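PDB 1WEK: hypothetical protein TT1465 from Thermus thermophilus, which is of unknown function but has a Rossmann-like fold and belongs to the SLOG clan of proteins. Local coordinates for residues A[53-58]-A[84-89]; A[59-64]-A[204-209]; A[64-69]-A[89-94]. All coordinates share one frame; numbering follows the deposited sequence.

Interaction 1 (A[53-58]-A[84-89]); sequences PAYEAG and VNRGAY
G58 and V84 form the close part of this contact between helix 53-68 and helix 79-90. G58 CA and V84 CA lie 4.8 Å apart. With no side chain at G58, V84 can settle against the bare backbone. V84 CG2 lies 3.6 Å from G58 O and 3.9 Å from G58 CA. This branch is the one set beside the backbone N of V84, with CG1 anti to it (chi1 175°). The carbonyl of G58 also receives a CA-H...O contact, with V84 CA 3.5 Å from G58 O and an angle of 148° at the hydrogen. Both residues are buried, and V84 touches T74 of strand 71-74 as well.

The other part is looser and polar. Y55 sends its hydroxyl to the edge of the R86 guanidinium, near its plane. R86 NH1 and Y55 OH are 3.5 Å apart, a weak hydrogen bond. The ring and the guanidinium are almost perpendicular, at 81°. R86 is partly exposed, its chain stretched out as far as NE. Its firmer partner is E90, which forms a salt bridge with NE. Close approach at a glycine, with a CA-H...O contact, is characteristic of tightly packed helices, here two that flank the parallel sheet of a Rossmann-like fold.

Interaction 2 (A[59-64]-A[204-209]); sequences YRLGRA and EEVVQA
L61 and A64 of helix 53-68 meet V206 and V207 of helix 203-211 through apolar packing. V207 is the central side chain. The V207 CG2 methyl lies 3.6 Å from A64 CB and 4.1 Å from L61 CD2. The valine has CG1 anti to its backbone N (chi1 180°), which leaves CG2 beside that N and directed between the two partners. The L61 and V207 side chains pass alongside with their ends pointing opposite ways. L61 CD2 also reaches V206 CG1, more loosely, at 4.5 Å. Below this layer L61 and V206 both touch V136 of strand 132-137, so the patch continues into the sheet.

The polar link is indirect. R60 and E204 are exposed, and one water joins them. The water accepts from R60 NH2 at 2.7 Å, lying in the guanidinium plane at its edge. The water donates to E204 OE1 at 3.1 Å. The charged atoms R60 NH2 and E204 OE1 remain 4.7 Å apart, so this is not a direct salt bridge.

The helix segments run nearly parallel, 26° apart, with axes 10.0 Å from each other at closest approach. The chemistry implies that methyl packing over the sheet joins the helices, with a solvated charge pair at the outer margin.

Interaction 3 (A[64-69]-A[89-94]); sequences ALAEAG and YEAGGV
A66 and G93 meet where one partner has no side chain at all: the methyl of an alanine sits against a bare glycine CA. A66 CB lies 3.9 Å from G93 CA. A66 CA and G93 CA are 4.7 Å apart, the nearest pair of the two segments. G93 has only hydrogens on its CA, and the loop lies close to helix 53-68 at this point. A91 supplies the second touch. A91 CB, directed toward the helix, meets A66 CB at 3.9 Å, methyl against methyl. A66 thus packs on both residues with a single carbon.

The loop is shaped by the end of helix 79-90. G92 has positive phi (74°) and is the C-prime residue of a Schellman motif. G92 N bonds to Y89 O at 2.8 Å, and G93 N returns to A88 O. This turn carries A91 and G93 to A66. Helix 53-68 also ends in a Schellman motif, at G69. Beyond the turn, V94 makes backbone hydrogen bonds with V72, leading the chain into the sheet.

All three touching residues are partly exposed. The cross-contact is apolar, which implies that the segments meet by van der Waals packing of small groups, with the loop placed by its own turn and the strand that follows.

Overall arrangement
All three interactions use helix 53-68, taken in order from its N-terminal end: 53-58 in interaction 1, 59-64 in interaction 2 and 64-69 in interaction 3. Their centres are about 10 to 11 Å apart, on one side of the chain's centre. Interactions 1 and 3 pair the helix with helix 79-90 and the turn after it, and share Y89. Interaction 2 pairs it with helix 203-211, far later in the sequence, and shares A64 with interaction 3. Y59 OH and E90 OE1, 2.6 Å apart, probably form a hydrogen bond between interactions 2 and 3. Helix 53-68 thus ties early and late parts of the parallel-sheet fold together.

Interaction 1 (A[53-58]-A[84-89])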
loop_
_atom_site.group_PDB
_atom_site.type_symbol
_atom_site.label_atom_id
_atom_site.label_comp_id
_atom_site.label_asym_id
_atom_site.label_seq_id
_atom_site.Cartn_x
_atom_site.Cartn_y
_atom_site.Cartn_z
ATOM N N PRO A 53 4.973 -27.611 38.752
ATOM C CA PRO A 53 6.309 -27.021 38.901
ATOM C C PRO A 53 6.628 -25.943 37.856
ATOM O O PRO A 53 7.213 -24.906 38.175
ATOM C CB PRO A 53 7.231 -28.229 38.769
ATOM C CG PRO A 53 6.412 -29.325 39.280
ATOM C CD PRO A 53 5.074 -29.075 38.663
ATOM N N ALA A 54 6.249 -26.195 36.607
ATOM C CA ALA A 54 6.503 -25.242 35.533
ATOM C C ALA A 54 5.735 -23.951 35.756
ATOM O O ALA A 54 6.221 -22.869 35.441
ATOM C CB ALA A 54 6.119 -25.847 34.208
ATOM N N TYR A 55 4.536 -24.061 36.318
ATOM C CA TYR A 55 3.707 -22.894 36.557
ATOM C C TYR A 55 4.286 -22.043 37.678
ATOM O O TYR A 55 4.443 -20.833 37.537
ATOM C CB TYR A 55 2.297 -23.331 36.936
ATOM C CG TYR A 55 1.326 -22.181 37.076
ATOM C CD1 TYR A 55 0.458 -21.853 36.038
ATOM C CD2 TYR A 55 1.273 -21.422 38.248
ATOM C CE1 TYR A 55 -0.445 -20.802 36.156
ATOM C CE2 TYR A 55 0.374 -20.365 38.379
ATOM C CZ TYR A 55 -0.482 -20.065 37.327
ATOM O OH TYR A 55 -1.369 -19.024 37.437
ATOM N N GLU A 56 4.610 -22.680 38.794
ATOM C CA GLU A 56 5.158 -21.953 39.924
ATOM C C GLU A 56 6.454 -21.267 39.506
ATOM O O GLU A 56 6.653 -20.079 39.771
ATOM C CB GLU A 56 5.403 -22.897 41.110
ATOM C CG GLU A 56 4.131 -23.602 41.599
ATOM C CD GLU A 56 2.919 -22.667 41.658
ATOM O OE1 GLU A 56 2.976 -21.635 42.372
ATOM O OE2 GLU A 56 1.904 -22.969 40.987
ATOM N N ALA A 57 7.322 -22.014 38.836
ATOM C CA ALA A 57 8.593 -21.463 38.379
ATOM C C ALA A 57 8.318 -20.267 37.473
ATOM O O ALA A 57 8.993 -19.239 37.560
ATOM C CB ALA A 57 9.380 -22.525 37.626
ATOM N N GLY A 58 7.317 -20.411 36.612
ATOM C CA GLY A 58 6.961 -19.343 35.697
ATOM C C GLY A 58 6.492 -18.123 36.472
ATOM O O GLY A 58 6.830 -16.977 36.118
ATOM N N VAL A 84 3.547 -16.633 34.037
ATOM C CA VAL A 84 4.568 -15.623 33.770
ATOM C C VAL A 84 3.972 -14.217 33.684
ATOM O O VAL A 84 4.553 -13.281 34.210
ATOM C CB VAL A 84 5.333 -15.896 32.461
ATOM C CG1 VAL A 84 6.296 -14.729 32.181
ATOM C CG2 VAL A 84 6.095 -17.217 32.558
ATOM N N ASN A 85 2.835 -14.069 33.004
ATOM C CA ASN A 85 2.172 -12.761 32.896
ATOM C C ASN A 85 1.683 -12.323 34.281
ATOM O O ASN A 85 1.758 -11.142 34.647
ATOM C CB ASN A 85 0.957 -12.829 31.972
ATOM C CG ASN A 85 1.324 -12.887 30.503
ATOM O OD1 ASN A 85 0.960 -13.828 29.807
ATOM N ND2 ASN A 85 2.023 -11.868 30.021
ATOM N N ARG A 86 1.163 -13.287 35.040
ATOM C CA ARG A 86 0.648 -13.022 36.376
ATOM C C ARG A 86 1.734 -12.540 37.325
ATOM O O ARG A 86 1.547 -11.563 38.049
ATOM C CB ARG A 86 0.002 -14.276 36.950
ATOM C CG ARG A 86 -0.812 -14.020 38.214
ATOM C CD ARG A 86 -1.467 -15.306 38.701
ATOM N NE ARG A 86 -2.407 -15.073 39.788
ATOM C CZ ARG A 86 -3.125 -16.034 40.364
ATOM N NH1 ARG A 86 -3.003 -17.288 39.949
ATOM N NH2 ARG A 86 -3.961 -15.740 41.353
ATOM N N GLY A 87 2.863 -13.232 37.326
ATOM C CA GLY A 87 3.945 -12.837 38.200
ATOM C C GLY A 87 4.348 -11.404 37.935
ATOM O O GLY A 87 4.587 -10.633 38.867
ATOM N N ALA A 88 4.416 -11.051 36.657
ATOM C CA ALA A 88 4.797 -9.715 36.240
ATOM C C ALA A 88 3.703 -8.725 36.605
ATOM O O ALA A 88 3.953 -7.710 37.258
ATOM C CB ALA A 88 5.030 -9.686 34.749
ATOM N N TYR A 89 2.490 -9.036 36.165
ATOM C CA TYR A 89 1.338 -8.197 36.429
ATOM C C TYR A 89 1.240 -7.847 37.907
ATOM O O TYR A 89 1.230 -6.675 38.281
ATOM C CB TYR A 89 0.059 -8.913 36.020
ATOM C CG TYR A 89 -1.142 -8.009 35.935
ATOM C CD1 TYR A 89 -1.273 -7.106 34.880
ATOM C CD2 TYR A 89 -2.179 -8.099 36.861
ATOM C CE1 TYR A 89 -2.403 -6.327 34.735
ATOM C CE2 TYR A 89 -3.323 -7.315 36.724
ATOM C CZ TYR A 89 -3.427 -6.435 35.653
ATOM O OH TYR A 89 -4.567 -5.682 35.471
#

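Interaction 2 (A[59-64]-A[204-209])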
loop_
_atom_site.group_PDB
_atom_site.type_symbol
_atom_site.label_atom_id
_atom_site.label_comp_id
_atom_site.label_asym_id
_atom_site.label_seq_id
_atom_site.Cartn_x
_atom_site.Cartn_y
_atom_site.Cartn_z
ATOM N N TYR A 59 5.720 -18.357 37.537
ATOM C CA TYR A 59 5.247 -17.236 38.326
ATOM C C TYR A 59 6.443 -16.493 38.920
ATOM O O TYR A 59 6.500 -15.278 38.837
ATOM C CB TYR A 59 4.288 -17.681 39.436
ATOM C CG TYR A 59 3.762 -16.502 40.219
ATOM C CD1 TYR A 59 4.510 -15.939 41.254
ATOM C CD2 TYR A 59 2.564 -15.883 39.862
ATOM C CE1 TYR A 59 4.087 -14.791 41.905
ATOM C CE2 TYR A 59 2.132 -14.728 40.510
ATOM C CZ TYR A 59 2.905 -14.185 41.525
ATOM O OH TYR A 59 2.529 -13.003 42.115
ATOM N N ARG A 60 7.403 -17.229 39.481
ATOM C CA ARG A 60 8.597 -16.625 40.079
ATOM C C ARG A 60 9.417 -15.823 39.069
ATOM O O ARG A 60 9.880 -14.723 39.380
ATOM C CB ARG A 60 9.493 -17.702 40.728
ATOM C CG ARG A 60 8.872 -18.479 41.898
ATOM C CD ARG A 60 9.962 -18.963 42.862
ATOM N NE ARG A 60 10.856 -19.942 42.252
ATOM C CZ ARG A 60 12.156 -20.066 42.517
ATOM N NH1 ARG A 60 12.753 -19.266 43.390
ATOM N NH2 ARG A 60 12.861 -21.014 41.907
ATOM N N LEU A 61 9.612 -16.378 37.872
ATOM C CA LEU A 61 10.367 -15.713 36.806
ATOM C C LEU A 61 9.665 -14.410 36.447
ATOM O O LEU A 61 10.291 -13.362 36.353
ATOM C CB LEU A 61 10.400 -16.581 35.547
ATOM C CG LEU A 61 11.609 -16.650 34.615
ATOM C CD1 LEU A 61 11.098 -16.806 33.198
ATOM C CD2 LEU A 61 12.490 -15.436 34.735
ATOM N N GLY A 62 8.356 -14.500 36.220
ATOM C CA GLY A 62 7.583 -13.324 35.865
ATOM C C GLY A 62 7.726 -12.235 36.908
ATOM O O GLY A 62 7.963 -11.079 36.575
ATOM N N ARG A 63 7.576 -12.607 38.175
ATOM C CA ARG A 63 7.717 -11.658 39.268
ATOM C C ARG A 63 9.148 -11.082 39.369
ATOM O O ARG A 63 9.333 -9.880 39.605
ATOM C CB ARG A 63 7.342 -12.341 40.585
ATOM C CG ARG A 63 7.706 -11.540 41.811
ATOM C CD ARG A 63 8.196 -12.462 42.912
ATOM N NE ARG A 63 7.108 -12.989 43.722
ATOM C CZ ARG A 63 7.107 -14.192 44.286
ATOM N NH1 ARG A 63 8.135 -15.020 44.118
ATOM N NH2 ARG A 63 6.089 -14.551 45.054
ATOM N N ALA A 64 10.159 -11.933 39.203
ATOM C CA ALA A 64 11.545 -11.471 39.295
ATOM C C ALA A 64 11.897 -10.461 38.201
ATOM O O ALA A 64 12.487 -9.411 38.476
ATOM C CB ALA A 64 12.478 -12.634 39.233
ATOM N N GLU A 204 16.803 -17.177 39.215
ATOM C CA GLU A 204 17.687 -16.096 39.638
ATOM C C GLU A 204 18.869 -15.942 38.704
ATOM O O GLU A 204 19.342 -14.830 38.465
ATOM C CB GLU A 204 18.211 -16.340 41.056
ATOM C CG GLU A 204 19.051 -17.608 41.201
ATOM C CD GLU A 204 18.278 -18.769 41.795
ATOM O OE1 GLU A 204 17.084 -18.960 41.444
ATOM O OE2 GLU A 204 18.876 -19.502 42.613
ATOM N N GLU A 205 19.350 -17.062 38.175
ATOM C CA GLU A 205 20.488 -17.027 37.273
ATOM C C GLU A 205 20.090 -16.368 35.967
ATOM O O GLU A 205 20.882 -15.642 35.358
ATOM C CB GLU A 205 21.015 -18.444 37.028
ATOM C CG GLU A 205 22.203 -18.511 36.088
ATOM C CD GLU A 205 22.986 -19.799 36.241
ATOM O OE1 GLU A 205 22.389 -20.886 36.077
ATOM O OE2 GLU A 205 24.203 -19.720 36.531
ATOM N N VAL A 206 18.856 -16.614 35.541
ATOM C CA VAL A 206 18.352 -16.009 34.311
ATOM C C VAL A 206 18.214 -14.504 34.478
ATOM O O VAL A 206 18.706 -13.732 33.650
ATOM C CB VAL A 206 16.968 -16.588 33.907
ATOM C CG1 VAL A 206 16.448 -15.877 32.655
ATOM C CG2 VAL A 206 17.091 -18.085 33.630
ATOM N N VAL A 207 17.552 -14.077 35.551
ATOM C CA VAL A 207 17.366 -12.655 35.775
ATOM C C VAL A 207 18.704 -11.940 35.929
ATOM O O VAL A 207 18.887 -10.845 35.404
ATOM C CB VAL A 207 16.511 -12.397 37.017
ATOM C CG1 VAL A 207 16.345 -10.904 37.212
ATOM C CG2 VAL A 207 15.153 -13.077 36.857
ATOM N N GLN A 208 19.643 -12.570 36.632
ATOM C CA GLN A 208 20.967 -11.986 36.845
ATOM C C GLN A 208 21.704 -11.759 35.521
ATOM O O GLN A 208 22.320 -10.713 35.320
ATOM C CB GLN A 208 21.798 -12.890 37.771
ATOM C CG GLN A 208 23.270 -12.500 37.878
ATOM C CD GLN A 208 24.001 -13.243 38.991
ATOM O OE1 GLN A 208 23.726 -13.033 40.175
ATOM N NE2 GLN A 208 24.933 -14.117 38.617
ATOM N N ALA A 209 21.636 -12.746 34.628
ATOM C CA ALA A 209 22.283 -12.652 33.324
ATOM C C ALA A 209 21.671 -11.534 32.497
ATOM O O ALA A 209 22.383 -10.812 31.802
ATOM C CB ALA A 209 22.154 -13.968 32.576
HETATM O O HOH W 1 15.465 -21.368 42.574
#

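Interaction 3 (A[64-69]-A[89-94])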
loop_
_atom_site.group_PDB
_atom_site.type_symbol
_atom_site.label_atom_id
_atom_site.label_comp_id
_atom_site.label_asym_id
_atom_site.label_seq_id
_atom_site.Cartn_x
_atom_site.Cartn_y
_atom_site.Cartn_z
ATOM N N ALA A 64 10.159 -11.933 39.203
ATOM C CA ALA A 64 11.545 -11.471 39.295
ATOM C C ALA A 64 11.897 -10.461 38.201
ATOM O O ALA A 64 12.487 -9.411 38.476
ATOM C CB ALA A 64 12.478 -12.634 39.233
ATOM N N LEU A 65 11.525 -10.763 36.963
ATOM C CA LEU A 65 11.831 -9.854 35.861
ATOM C C LEU A 65 11.215 -8.463 36.054
ATOM O O LEU A 65 11.864 -7.452 35.808
ATOM C CB LEU A 65 11.366 -10.464 34.556
ATOM C CG LEU A 65 12.139 -11.717 34.146
ATOM C CD1 LEU A 65 11.319 -12.515 33.137
ATOM C CD2 LEU A 65 13.493 -11.305 33.574
ATOM N N ALA A 66 9.964 -8.416 36.490
ATOM C CA ALA A 66 9.287 -7.146 36.746
ATOM C C ALA A 66 10.051 -6.383 37.823
ATOM O O ALA A 66 10.312 -5.181 37.697
ATOM C CB ALA A 66 7.872 -7.401 37.215
ATOM N N GLU A 67 10.420 -7.091 38.885
ATOM C CA GLU A 67 11.152 -6.469 39.980
ATOM C C GLU A 67 12.447 -5.851 39.458
ATOM O O GLU A 67 12.772 -4.698 39.772
ATOM C CB GLU A 67 11.450 -7.508 41.070
ATOM C CG GLU A 67 10.283 -7.778 42.021
ATOM C CD GLU A 67 10.528 -9.005 42.908
ATOM O OE1 GLU A 67 9.717 -9.275 43.825
ATOM O OE2 GLU A 67 11.532 -9.712 42.679
ATOM N N ALA A 68 13.177 -6.616 38.648
ATOM C CA ALA A 68 14.442 -6.156 38.071
ATOM C C ALA A 68 14.249 -5.033 37.051
ATOM O O ALA A 68 15.215 -4.399 36.610
ATOM C CB ALA A 68 15.166 -7.321 37.423
ATOM N N GLY A 69 13.007 -4.788 36.665
ATOM C CA GLY A 69 12.756 -3.734 35.708
ATOM C C GLY A 69 12.456 -4.141 34.274
ATOM O O GLY A 69 12.439 -3.280 33.397
ATOM N N TYR A 89 2.490 -9.036 36.165
ATOM C CA TYR A 89 1.338 -8.197 36.429
ATOM C C TYR A 89 1.240 -7.847 37.907
ATOM O O TYR A 89 1.230 -6.675 38.281
ATOM C CB TYR A 89 0.059 -8.913 36.020
ATOM C CG TYR A 89 -1.142 -8.009 35.935
ATOM C CD1 TYR A 89 -1.273 -7.106 34.880
ATOM C CD2 TYR A 89 -2.179 -8.099 36.861
ATOM C CE1 TYR A 89 -2.403 -6.327 34.735
ATOM C CE2 TYR A 89 -3.323 -7.315 36.724
ATOM C CZ TYR A 89 -3.427 -6.435 35.653
ATOM O OH TYR A 89 -4.567 -5.682 35.471
ATOM N N GLU A 90 1.188 -8.874 38.745
ATOM C CA GLU A 90 1.058 -8.653 40.174
ATOM C C GLU A 90 2.221 -7.941 40.841
ATOM O O GLU A 90 2.071 -7.463 41.961
ATOM C CB GLU A 90 0.754 -9.966 40.875
ATOM C CG GLU A 90 -0.671 -10.453 40.604
ATOM C CD GLU A 90 -0.923 -11.846 41.155
ATOM O OE1 GLU A 90 0.021 -12.444 41.716
ATOM O OE2 GLU A 90 -2.061 -12.347 41.019
ATOM N N ALA A 91 3.370 -7.855 40.174
ATOM C CA ALA A 91 4.506 -7.140 40.756
ATOM C C ALA A 91 4.547 -5.745 40.151
ATOM O O ALA A 91 5.520 -5.009 40.318
ATOM C CB ALA A 91 5.820 -7.865 40.499
ATOM N N GLY A 92 3.475 -5.400 39.443
ATOM C CA GLY A 92 3.361 -4.088 38.833
ATOM C C GLY A 92 4.205 -3.838 37.604
ATOM O O GLY A 92 4.488 -2.689 37.270
ATOM N N GLY A 93 4.616 -4.896 36.919
ATOM C CA GLY A 93 5.424 -4.685 35.731
ATOM C C GLY A 93 4.619 -4.743 34.446
ATOM O O GLY A 93 3.437 -5.104 34.450
ATOM N N VAL A 94 5.252 -4.358 33.345
ATOM C CA VAL A 94 4.616 -4.410 32.040
ATOM C C VAL A 94 4.449 -5.889 31.644
ATOM O O VAL A 94 5.432 -6.639 31.601
ATOM C CB VAL A 94 5.493 -3.732 30.978
ATOM C CG1 VAL A 94 4.951 -4.031 29.578
ATOM C CG2 VAL A 94 5.551 -2.228 31.238
#